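Alpha/beta fold hydrolase (Pseudomonas aeruginosa, PDB 6I8W) acts as a membrane-bound phospholipase A that degrades membrane phospholipids, and is a virulence factor of this bacterium. Local coordinates at residues 169-172 against 173-176. Sequence-based numbering, arbitrary orientation.
Sequences RKSE and LFED
L173 meets S171 over the start of a short helix: its CB lies 3.7 Å from S171 OG, and its side chain packs against F198, where a buried leucine fits an apolar neighbour. At F174 the backbone N donates to S171 OG over 3.3 Å, nearly straight at 165°. This is the N-cap bond of helix 172-177: first-turn amides lack the i-4 helical carbonyls of later residues, and serine's short side chain supplies an acceptor; with chi1 at 72°, OG sits between its own N and carbonyl carbon, facing that amide. OG is also hydrogen-bonded to V260 O, and lies obliquely to the F174 ring, 3.0 Å from CD2. Apolar F174 also touches L261. K170's long extended chain passes its CG 3.7 Å from F174 CB and still reaches E178 in a salt bridge. E175 N closes the first helical turn on S171 O at 2.9 Å; in the conformer described, its flexible chain bends at chi2, crosses the aliphatic part of K170, and OE1 forms a salt bridge with R179. Next, D176 N bonds to E172 O; its partly exposed carboxylate suits a watered position, and a water 2.8 Å from D176 OD2 can link it to E172 OE2. A salt bridge from E172 OE1 to R259 probably offsets some of this negative charge. Following strand 154-160 and its loop, the helix rests through L173, E172 and D176 on helix 191-199, at the periphery of the alpha/beta hydrolase fold.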
# COMPACT_ATOMS: atom_id res chain seq x y z
N ARG A 169 -0.72 -23.50 1.66
CA ARG A 169 0.73 -23.38 1.77
C ARG A 169 1.11 -22.22 2.69
O ARG A 169 0.60 -21.11 2.56
CB ARG A 169 1.36 -23.19 0.39
CG ARG A 169 2.89 -23.17 0.39
CD ARG A 169 3.46 -22.85 -0.98
N LYS A 170 2.02 -22.49 3.62
CA LYS A 170 2.52 -21.47 4.54
C LYS A 170 3.56 -20.61 3.83
O LYS A 170 4.54 -21.13 3.29
CB LYS A 170 3.13 -22.15 5.79
CG LYS A 170 3.29 -21.27 7.02
CD LYS A 170 3.78 -22.13 8.22
CE LYS A 170 3.68 -21.39 9.54
NZ LYS A 170 3.95 -22.28 10.74
N SER A 171 3.36 -19.29 3.83
CA SER A 171 4.29 -18.40 3.15
C SER A 171 5.61 -18.30 3.90
O SER A 171 5.70 -18.65 5.07
CB SER A 171 3.67 -17.02 2.97
OG SER A 171 3.60 -16.35 4.21
N GLU A 172 6.63 -17.79 3.22
CA GLU A 172 7.95 -17.61 3.79
C GLU A 172 7.87 -16.61 4.96
O GLU A 172 8.63 -16.73 5.92
CB GLU A 172 8.94 -17.17 2.72
CG GLU A 172 10.39 -17.15 3.14
CD GLU A 172 11.32 -16.86 1.97
OE1 GLU A 172 10.94 -17.15 0.82
OE2 GLU A 172 12.42 -16.32 2.21
N LEU A 173 6.98 -15.63 4.86
CA LEU A 173 6.75 -14.70 5.98
C LEU A 173 6.26 -15.45 7.20
O LEU A 173 6.80 -15.26 8.29
CB LEU A 173 5.72 -13.61 5.64
CG LEU A 173 5.32 -12.81 6.90
CD1 LEU A 173 6.50 -12.00 7.45
CD2 LEU A 173 4.12 -11.88 6.64
N PHE A 174 5.24 -16.28 7.03
CA PHE A 174 4.68 -16.97 8.17
C PHE A 174 5.68 -17.98 8.73
O PHE A 174 5.72 -18.19 9.92
CB PHE A 174 3.35 -17.63 7.81
CG PHE A 174 2.21 -16.65 7.65
CD1 PHE A 174 1.72 -15.97 8.75
CD2 PHE A 174 1.64 -16.41 6.42
CE1 PHE A 174 0.68 -15.05 8.62
CE2 PHE A 174 0.60 -15.50 6.27
CZ PHE A 174 0.12 -14.82 7.37
N GLU A 175 6.54 -18.54 7.88
CA GLU A 175 7.63 -19.41 8.35
C GLU A 175 8.61 -18.63 9.20
O GLU A 175 9.07 -19.08 10.26
CB GLU A 175 8.39 -20.02 7.16
CG GLU A 175 7.61 -21.04 6.36
CD GLU A 175 7.61 -22.40 7.02
OE1 GLU A 175 8.15 -22.52 8.15
OE2 GLU A 175 7.07 -23.35 6.41
N ASP A 176 8.97 -17.44 8.71
CA ASP A 176 9.90 -16.56 9.39
C ASP A 176 9.36 -16.18 10.77
O ASP A 176 10.12 -16.15 11.74
CB ASP A 176 10.15 -15.28 8.59
CG ASP A 176 11.03 -15.51 7.36
OD1 ASP A 176 11.64 -16.60 7.24
OD2 ASP A 176 11.11 -14.59 6.53
O HOH W 1 13.15 -14.54 4.61